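Local structure of pilus tip adhesin Cpa (Streptococcus pyogenes, 4C0Z) at residues Asn101-Leu106 and Asn185-Asn190; Thr130-Trp135 and Lys148-Glu153; Ser144-Ala149 and Asn169-Leu174. The protein sits at the pilus tip and attaches streptococcal pili to host cells by forming covalent bonds with surface targets through reactive thioesters. One frame throughout, in Å; residues are numbered along the deposited sequence.

Overall arrangement
The three contacts belong to the N-terminal thioester domain and pack loops and a helix start against its helices. Interactions 2 and 3 have centres 8 Å apart; they share K148 and A149, and A133 CB of interaction 2 is 3.9 Å from L174 CB of interaction 3. Interaction 1 is more remote, its centre 20 Å from each of the others, yet helix 98-108 packs directly on helix 123-138, with I102 CG2 3.8 Å from I134 CD1. Both other interactions fall within the chain loop that interaction 1 closes. Interaction 2 is tied to the reactive site: its W135 lines the spermidine pocket, and the N132 side chain is about 10 Å from the bound spermidine.

Interaction 1: residues Asn101-Leu106 and Asn185-Asn190; sequences NILRIL and NQVPAN
V187 sets its branched side chain against L103 and R104 on the outer surface of helix 98-108, and this one valine provides most of the loop's share in the contact. The backbones come nearest at the same place, where V187 CA is 6.3 Å from R104 CA. From CA, the bond to CB points toward the helix, and the two methyls then divide the work. With CG1 anti to the backbone N (chi1 -177°), that methyl reaches CD1 of L103 at 4.2 Å, a loose apolar touch. CG2, anti to the carbonyl carbon, fits more closely: it is 3.8 Å from R104 CG, where the arginine leaves the helix, and equally near R104 CA. The same methyl is 4.1 Å from L103 O, so it rests partly on the helix backbone. Both helix side chains cross the valine at about a right angle. The evidence is therefore of van der Waals packing, modest in extent, with 151 Å² buried over both sides.

R104 offers its aliphatic root to the valine while its charged end turns elsewhere. A bend at chi3 (-68°) brings NH2 back to N101 OD1, one helical turn earlier, at 2.9 Å. The acceptor lies close to the guanidinium plane, whereas the donor stands well above the carbonyl plane of N101. NH2 also has a long, weak ion pair with E181, its charged partner.

Helix 98-108 is enclosed on several sides around this surface patch: I102 and I105 face helix 123-138, L103 and L106 lean on strands 191-198 and 205-211, and V187, in the loop from helix 177-181 to strand 191-198, also packs on Y107 of the same helix 98-108.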
loop_
_atom_site.group_PDB
_atom_site.type_symbol
_atom_site.label_atom_id
_atom_site.label_comp_id
_atom_site.label_asym_id
_atom_site.label_seq_id
_atom_site.Cartn_x
_atom_site.Cartn_y
_atom_site.Cartn_z
ATOM N N ASN I 101 4.045 14.805 15.225
ATOM C CA ASN I 101 3.335 13.553 15.454
ATOM C C ASN I 101 4.183 12.354 15.070
ATOM O O ASN I 101 4.257 11.391 15.833
ATOM C CB ASN I 101 1.989 13.545 14.734
ATOM C CG ASN I 101 0.962 14.388 15.440
ATOM O OD1 ASN I 101 0.927 14.484 16.672
ATOM N ND2 ASN I 101 0.111 15.033 14.675
ATOM N N ILE I 102 4.862 12.440 13.915
ATOM C CA ILE I 102 5.735 11.393 13.408
ATOM C C ILE I 102 6.916 11.205 14.364
ATOM O O ILE I 102 7.188 10.070 14.774
ATOM C CB ILE I 102 6.121 11.640 11.919
ATOM C CG1 ILE I 102 4.908 11.328 10.998
ATOM C CG2 ILE I 102 7.345 10.805 11.502
ATOM C CD1 ILE I 102 4.886 12.043 9.699
ATOM N N LEU I 103 7.559 12.317 14.767
ATOM C CA LEU I 103 8.676 12.323 15.724
ATOM C C LEU I 103 8.283 11.669 17.044
ATOM O O LEU I 103 9.064 10.872 17.580
ATOM C CB LEU I 103 9.193 13.736 15.981
ATOM C CG LEU I 103 10.545 14.126 15.361
ATOM C CD1 LEU I 103 11.016 15.447 15.912
ATOM C CD2 LEU I 103 11.619 13.077 15.606
ATOM N N ARG I 104 7.067 11.991 17.559
ATOM C CA ARG I 104 6.539 11.399 18.797
ATOM C C ARG I 104 6.385 9.880 18.682
ATOM O O ARG I 104 6.699 9.165 19.636
ATOM C CB ARG I 104 5.209 12.033 19.215
ATOM C CG ARG I 104 5.380 13.170 20.184
ATOM C CD ARG I 104 4.066 13.650 20.776
ATOM N NE ARG I 104 3.215 14.301 19.779
ATOM C CZ ARG I 104 3.261 15.596 19.475
ATOM N NH1 ARG I 104 4.130 16.397 20.077
ATOM N NH2 ARG I 104 2.444 16.096 18.559
ATOM N N ILE I 105 5.931 9.391 17.508
ATOM C CA ILE I 105 5.755 7.965 17.240
ATOM C C ILE I 105 7.107 7.273 17.236
ATOM O O ILE I 105 7.237 6.221 17.854
ATOM C CB ILE I 105 4.958 7.695 15.932
ATOM C CG1 ILE I 105 3.482 8.104 16.099
ATOM C CG2 ILE I 105 5.072 6.220 15.487
ATOM C CD1 ILE I 105 2.752 8.240 14.787
ATOM N N LEU I 106 8.102 7.853 16.549
ATOM C CA LEU I 106 9.430 7.266 16.466
ATOM C C LEU I 106 10.119 7.225 17.828
ATOM O O LEU I 106 10.723 6.210 18.164
ATOM C CB LEU I 106 10.281 7.970 15.391
ATOM C CG LEU I 106 9.776 7.857 13.941
ATOM C CD1 LEU I 106 10.705 8.547 12.966
ATOM C CD2 LEU I 106 9.618 6.414 13.516
ATOM N N ASN I 185 8.246 11.374 29.566
ATOM C CA ASN I 185 9.328 11.770 28.671
ATOM C C ASN I 185 8.809 12.314 27.338
ATOM O O ASN I 185 8.207 11.572 26.558
ATOM C CB ASN I 185 10.304 10.611 28.457
ATOM C CG ASN I 185 10.877 10.038 29.728
ATOM O OD1 ASN I 185 11.511 10.736 30.514
ATOM N ND2 ASN I 185 10.671 8.749 29.950
ATOM N N GLN I 186 9.031 13.616 27.088
ATOM C CA GLN I 186 8.620 14.291 25.850
ATOM C C GLN I 186 9.810 14.375 24.877
ATOM O O GLN I 186 10.954 14.343 25.326
ATOM C CB GLN I 186 8.053 15.696 26.153
ATOM C CG GLN I 186 6.770 15.709 27.003
ATOM C CD GLN I 186 5.544 15.174 26.287
ATOM O OE1 GLN I 186 5.036 15.765 25.327
ATOM N NE2 GLN I 186 5.020 14.054 26.764
ATOM N N VAL I 187 9.543 14.464 23.550
ATOM C CA VAL I 187 10.583 14.554 22.508
ATOM C C VAL I 187 11.514 15.765 22.751
ATOM O O VAL I 187 11.054 16.912 22.716
ATOM C CB VAL I 187 10.014 14.557 21.061
ATOM C CG1 VAL I 187 11.127 14.586 20.011
ATOM C CG2 VAL I 187 9.109 13.362 20.832
ATOM N N PRO I 188 12.824 15.527 22.989
ATOM C CA PRO I 188 13.744 16.662 23.167
ATOM C C PRO I 188 14.121 17.297 21.821
ATOM O O PRO I 188 13.902 16.686 20.777
ATOM C CB PRO I 188 14.949 16.018 23.852
ATOM C CG PRO I 188 14.965 14.608 23.307
ATOM C CD PRO I 188 13.534 14.230 23.067
ATOM N N ALA I 189 14.705 18.512 21.848
ATOM C CA ALA I 189 15.139 19.244 20.648
ATOM C C ALA I 189 16.221 18.505 19.820
ATOM O O ALA I 189 16.268 18.671 18.601
ATOM C CB ALA I 189 15.634 20.632 21.040
ATOM N N ASN I 190 17.071 17.687 20.487
ATOM C CA ASN I 190 18.171 16.943 19.853
ATOM C C ASN I 190 17.737 15.649 19.131
ATOM O O ASN I 190 18.522 15.118 18.345
ATOM C CB ASN I 190 19.312 16.669 20.851
ATOM C CG ASN I 190 18.905 15.913 22.090
ATOM O OD1 ASN I 190 18.116 16.389 22.911
ATOM N ND2 ASN I 190 19.484 14.740 22.285
#

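Interaction 2: residues Thr130-Trp135 and Lys148-Glu153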
loop_
_atom_site.group_PDB
_atom_site.type_symbol
_atom_site.label_atom_id
_atom_site.label_comp_id
_atom_site.label_asym_id
_atom_site.label_seq_id
_atom_site.Cartn_x
_atom_site.Cartn_y
_atom_site.Cartn_z
ATOM N N THR I 130 4.514 0.318 15.123
ATOM C CA THR I 130 5.124 1.618 14.818
ATOM C C THR I 130 4.832 2.034 13.369
ATOM O O THR I 130 4.389 3.163 13.131
ATOM C CB THR I 130 6.616 1.610 15.144
ATOM O OG1 THR I 130 6.801 1.068 16.453
ATOM C CG2 THR I 130 7.241 3.001 15.057
ATOM N N GLN I 131 5.046 1.108 12.422
ATOM C CA GLN I 131 4.792 1.324 10.999
ATOM C C GLN I 131 3.335 1.708 10.727
ATOM O O GLN I 131 3.082 2.634 9.951
ATOM C CB GLN I 131 5.229 0.108 10.170
ATOM C CG GLN I 131 5.034 0.266 8.646
ATOM C CD GLN I 131 5.911 1.346 8.077
ATOM O OE1 GLN I 131 7.075 1.109 7.776
ATOM N NE2 GLN I 131 5.391 2.568 7.957
ATOM N N ASN I 132 2.396 1.007 11.386
ATOM C CA ASN I 132 0.966 1.283 11.284
ATOM C C ASN I 132 0.602 2.651 11.837
ATOM O O ASN I 132 -0.211 3.334 11.232
ATOM C CB ASN I 132 0.139 0.161 11.896
ATOM C CG ASN I 132 -0.149 -0.902 10.857
ATOM O OD1 ASN I 132 -1.191 -0.876 10.227
ATOM N ND2 ASN I 132 0.812 -1.775 10.545
ATOM N N ALA I 133 1.263 3.088 12.924
ATOM C CA ALA I 133 1.071 4.420 13.497
ATOM C C ALA I 133 1.643 5.494 12.534
ATOM O O ALA I 133 1.007 6.527 12.317
ATOM C CB ALA I 133 1.729 4.506 14.864
ATOM N N ILE I 134 2.800 5.217 11.913
ATOM C CA ILE I 134 3.410 6.094 10.900
ATOM C C ILE I 134 2.463 6.285 9.685
ATOM O O ILE I 134 2.182 7.429 9.306
ATOM C CB ILE I 134 4.825 5.579 10.476
ATOM C CG1 ILE I 134 5.885 5.766 11.635
ATOM C CG2 ILE I 134 5.300 6.208 9.150
ATOM C CD1 ILE I 134 6.225 7.222 12.029
ATOM N N TRP I 135 1.945 5.173 9.124
ATOM C CA TRP I 135 1.022 5.182 7.976
ATOM C C TRP I 135 -0.243 5.964 8.252
ATOM O O TRP I 135 -0.772 6.580 7.329
ATOM C CB TRP I 135 0.653 3.765 7.527
ATOM C CG TRP I 135 1.732 3.046 6.790
ATOM C CD1 TRP I 135 2.664 3.591 5.961
ATOM C CD2 TRP I 135 1.894 1.625 6.695
ATOM N NE1 TRP I 135 3.436 2.606 5.411
ATOM C CE2 TRP I 135 2.989 1.388 5.845
ATOM C CE3 TRP I 135 1.235 0.530 7.272
ATOM C CZ2 TRP I 135 3.447 0.107 5.560
ATOM C CZ3 TRP I 135 1.696 -0.736 7.001
ATOM C CH2 TRP I 135 2.771 -0.944 6.134
ATOM N N LYS I 148 -10.180 -3.717 16.964
ATOM C CA LYS I 148 -10.380 -4.537 15.771
ATOM C C LYS I 148 -9.127 -4.583 14.865
ATOM O O LYS I 148 -9.138 -5.297 13.860
ATOM C CB LYS I 148 -11.584 -4.006 14.975
ATOM C CG LYS I 148 -12.929 -4.243 15.643
ATOM C CD LYS I 148 -14.074 -3.665 14.830
ATOM C CE LYS I 148 -15.399 -3.868 15.528
ATOM N NZ LYS I 148 -16.511 -3.199 14.807
ATOM N N ALA I 149 -8.057 -3.830 15.209
ATOM C CA ALA I 149 -6.822 -3.769 14.418
ATOM C C ALA I 149 -6.059 -5.099 14.356
ATOM O O ALA I 149 -6.234 -5.947 15.227
ATOM C CB ALA I 149 -5.912 -2.664 14.936
ATOM N N PHE I 150 -5.217 -5.272 13.308
ATOM C CA PHE I 150 -4.344 -6.423 13.060
ATOM C C PHE I 150 -5.088 -7.764 12.867
ATOM O O PHE I 150 -4.518 -8.820 13.148
ATOM C CB PHE I 150 -3.250 -6.542 14.139
ATOM C CG PHE I 150 -2.547 -5.246 14.465
ATOM C CD1 PHE I 150 -1.785 -4.582 13.503
ATOM C CD2 PHE I 150 -2.657 -4.676 15.724
ATOM C CE1 PHE I 150 -1.153 -3.369 13.799
ATOM C CE2 PHE I 150 -2.015 -3.467 16.024
ATOM C CZ PHE I 150 -1.254 -2.830 15.065
ATOM N N GLN I 151 -6.328 -7.726 12.326
ATOM C CA GLN I 151 -7.099 -8.939 12.061
ATOM C C GLN I 151 -6.434 -9.826 10.994
ATOM O O GLN I 151 -6.344 -11.043 11.188
ATOM C CB GLN I 151 -8.550 -8.611 11.715
ATOM C CG GLN I 151 -9.441 -8.518 12.955
ATOM C CD GLN I 151 -10.882 -8.233 12.603
ATOM O OE1 GLN I 151 -11.536 -8.979 11.855
ATOM N NE2 GLN I 151 -11.420 -7.157 13.156
ATOM N N GLN I 152 -5.933 -9.220 9.900
ATOM C CA GLN I 152 -5.233 -9.956 8.835
ATOM C C GLN I 152 -3.885 -10.477 9.336
ATOM O O GLN I 152 -3.556 -11.639 9.094
ATOM C CB GLN I 152 -5.056 -9.104 7.555
ATOM C CG GLN I 152 -6.351 -8.847 6.771
ATOM C CD GLN I 152 -7.061 -10.086 6.268
ATOM O OE1 GLN I 152 -6.487 -10.947 5.595
ATOM N NE2 GLN I 152 -8.344 -10.172 6.563
ATOM N N GLU I 153 -3.144 -9.634 10.079
ATOM C CA GLU I 153 -1.854 -9.973 10.697
ATOM C C GLU I 153 -2.014 -11.123 11.703
ATOM O O GLU I 153 -1.130 -11.972 11.793
ATOM C CB GLU I 153 -1.238 -8.746 11.392
ATOM C CG GLU I 153 -0.731 -7.669 10.443
ATOM C CD GLU I 153 -1.728 -6.618 9.975
ATOM O OE1 GLU I 153 -2.956 -6.831 10.117
ATOM O OE2 GLU I 153 -1.272 -5.581 9.439
HETATM O O HOH W 1 0.936 -4.165 8.649
#
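N132 and F150 make the closely packed part of this contact. The ring carbon CE1 of F150 approaches the amide carbon CG of N132 to 4.0 Å and ND2 of the same amide to 4.1 Å. The amide carbon sits at the edge of the ring, near its plane, and the two planes stand 78° apart, which makes this an edge contact. The side chains slide past each other in opposite directions. F150 occupies the N-cap position of helix 151-157, and with CG anti to the carbonyl carbon (chi1 -46°) its ring reaches back from there toward helix 123-138.

Beside this dry contact runs a looser, hydrated one. N132 ND2 and E153 OE2 are 4.5 Å apart, too far for a direct bond, and one water spans the gap: it accepts from N132 ND2 at 3.1 Å and donates to E153 OE2 at 2.7 Å. The amide nitrogen also bonds to L128 O, so two partners fix its rotation. The same water lies at the edge of the W135 ring, in its plane.

One turn of helix 123-138 thus serves two sides. While N132 faces helix 151-157, Q131 bonds to the backbone of C55, partner of Q204 in the thioester cross-link, and W135 touches spermidine: the helix flanks the reactive pocket of a thioester domain.

Interaction 3: residues Ser144-Ala149 and Asn169-Leu174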
loop_
_atom_site.group_PDB
_atom_site.type_symbol
_atom_site.label_atom_id
_atom_site.label_comp_id
_atom_site.label_asym_id
_atom_site.label_seq_id
_atom_site.Cartn_x
_atom_site.Cartn_y
_atom_site.Cartn_z
ATOM N N SER I 144 -10.164 3.401 12.936
ATOM C CA SER I 144 -11.322 3.868 13.699
ATOM C C SER I 144 -11.296 3.241 15.085
ATOM O O SER I 144 -11.344 3.956 16.085
ATOM C CB SER I 144 -12.628 3.511 12.992
ATOM O OG SER I 144 -12.738 2.113 12.767
ATOM N N ASP I 145 -11.212 1.899 15.133
ATOM C CA ASP I 145 -11.214 1.118 16.359
ATOM C C ASP I 145 -10.030 0.165 16.413
ATOM O O ASP I 145 -9.995 -0.839 15.697
ATOM C CB ASP I 145 -12.556 0.369 16.535
ATOM C CG ASP I 145 -12.696 -0.403 17.838
ATOM O OD1 ASP I 145 -12.189 0.085 18.879
ATOM O OD2 ASP I 145 -13.339 -1.474 17.826
ATOM N N THR I 146 -9.066 0.487 17.290
ATOM C CA THR I 146 -7.844 -0.282 17.521
ATOM C C THR I 146 -8.138 -1.664 18.114
ATOM O O THR I 146 -7.314 -2.556 17.977
ATOM C CB THR I 146 -6.856 0.523 18.367
ATOM O OG1 THR I 146 -7.507 0.933 19.571
ATOM C CG2 THR I 146 -6.307 1.735 17.625
ATOM N N SER I 147 -9.322 -1.848 18.741
ATOM C CA SER I 147 -9.787 -3.119 19.316
ATOM C C SER I 147 -9.959 -4.176 18.218
ATOM O O SER I 147 -9.900 -5.372 18.505
ATOM C CB SER I 147 -11.123 -2.920 20.024
ATOM O OG SER I 147 -11.056 -1.878 20.982
ATOM N N LYS I 148 -10.180 -3.717 16.964
ATOM C CA LYS I 148 -10.380 -4.537 15.771
ATOM C C LYS I 148 -9.127 -4.583 14.865
ATOM O O LYS I 148 -9.138 -5.297 13.860
ATOM C CB LYS I 148 -11.584 -4.006 14.975
ATOM C CG LYS I 148 -12.929 -4.243 15.643
ATOM C CD LYS I 148 -14.074 -3.665 14.830
ATOM C CE LYS I 148 -15.399 -3.868 15.528
ATOM N NZ LYS I 148 -16.511 -3.199 14.807
ATOM N N ALA I 149 -8.057 -3.830 15.209
ATOM C CA ALA I 149 -6.822 -3.769 14.418
ATOM C C ALA I 149 -6.059 -5.099 14.356
ATOM O O ALA I 149 -6.234 -5.947 15.227
ATOM C CB ALA I 149 -5.912 -2.664 14.936
ATOM N N ASN I 169 -3.314 -2.094 21.951
ATOM C CA ASN I 169 -3.229 -1.045 22.964
ATOM C C ASN I 169 -2.114 -0.049 22.651
ATOM O O ASN I 169 -2.314 1.161 22.815
ATOM C CB ASN I 169 -3.056 -1.641 24.366
ATOM C CG ASN I 169 -3.859 -0.935 25.429
ATOM O OD1 ASN I 169 -3.941 0.301 25.477
ATOM N ND2 ASN I 169 -4.549 -1.713 26.257
ATOM N N ALA I 170 -0.950 -0.555 22.183
ATOM C CA ALA I 170 0.198 0.280 21.829
ATOM C C ALA I 170 -0.102 1.166 20.617
ATOM O O ALA I 170 0.298 2.328 20.622
ATOM C CB ALA I 170 1.426 -0.574 21.584
ATOM N N LEU I 171 -0.859 0.646 19.619
ATOM C CA LEU I 171 -1.278 1.406 18.432
ATOM C C LEU I 171 -2.203 2.552 18.837
ATOM O O LEU I 171 -2.003 3.683 18.381
ATOM C CB LEU I 171 -1.952 0.495 17.383
ATOM C CG LEU I 171 -2.447 1.183 16.091
ATOM C CD1 LEU I 171 -1.283 1.703 15.232
ATOM C CD2 LEU I 171 -3.346 0.250 15.291
ATOM N N LYS I 172 -3.183 2.254 19.723
ATOM C CA LYS I 172 -4.154 3.202 20.272
ATOM C C LYS I 172 -3.442 4.393 20.920
ATOM O O LYS I 172 -3.805 5.549 20.665
ATOM C CB LYS I 172 -5.064 2.495 21.302
ATOM C CG LYS I 172 -6.279 3.315 21.720
ATOM C CD LYS I 172 -7.000 2.718 22.912
ATOM C CE LYS I 172 -8.329 3.390 23.187
ATOM N NZ LYS I 172 -8.175 4.782 23.689
ATOM N N ARG I 173 -2.423 4.100 21.742
ATOM C CA ARG I 173 -1.646 5.111 22.447
ATOM C C ARG I 173 -0.778 5.950 21.508
ATOM O O ARG I 173 -0.752 7.167 21.664
ATOM C CB ARG I 173 -0.817 4.479 23.578
ATOM C CG ARG I 173 -1.672 3.931 24.727
ATOM C CD ARG I 173 -0.845 3.148 25.723
ATOM N NE ARG I 173 -0.088 4.024 26.622
ATOM C CZ ARG I 173 0.835 3.601 27.482
ATOM N NH1 ARG I 173 1.127 2.307 27.571
ATOM N NH2 ARG I 173 1.476 4.468 28.256
ATOM N N LEU I 174 -0.111 5.315 20.520
ATOM C CA LEU I 174 0.763 5.996 19.551
ATOM C C LEU I 174 0.055 6.999 18.623
ATOM O O LEU I 174 0.660 8.010 18.254
ATOM C CB LEU I 174 1.548 4.984 18.685
ATOM C CG LEU I 174 2.658 4.184 19.352
ATOM C CD1 LEU I 174 3.217 3.146 18.397
ATOM C CD2 LEU I 174 3.774 5.083 19.859
#
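T146 and A149 meet L171 and K172 through methyls, methylenes and one hydroxyl, so the flat groups lie beside the contact. The F150 ring has A149 CB over one face, 3.9 Å above its plane and offset toward the rim. On the same side, L171 CD2 comes within 3.7 Å of F150 CZ. A second flat group, the D145 carboxylate, is met on its syn side: S147 OG donates to D145 OD1 at 3.1 Å from 31° out of the plane, tying the turn together from within.

The tightest fit belongs to T146, which points toward helix 161-174 and crosses K172 at about a right angle. Its hydroxyl lies between the backbone N and the carbonyl carbon (chi1 55°), which lays OG1 against the lysine stem, 3.4 Å from both K172 CB and K172 CG. This is polar-to-apolar packing; the lysine amine leads away from it. The methyl CG2 presses on the helix backbone, 3.7 Å from K172 CA, and also touches L171 CD2 at 4.1 Å.

With CG anti to the backbone N (chi1 180°), L171 sends CD2 to A149 CB at 3.9 Å. A single leucine methyl thereby gathers T146, A149 and F150 around it. A149 O is held in turn by R168 NE, a second tie to helix 161-174.

K148 N to D145 O and A149 N to T146 O are successive i-to-i+3 backbone bonds, marking a compact turn. In the thioester domain, this turn lies in the connection between helices 123-138 and 151-157, laid against helix 161-174 in a small helical cluster.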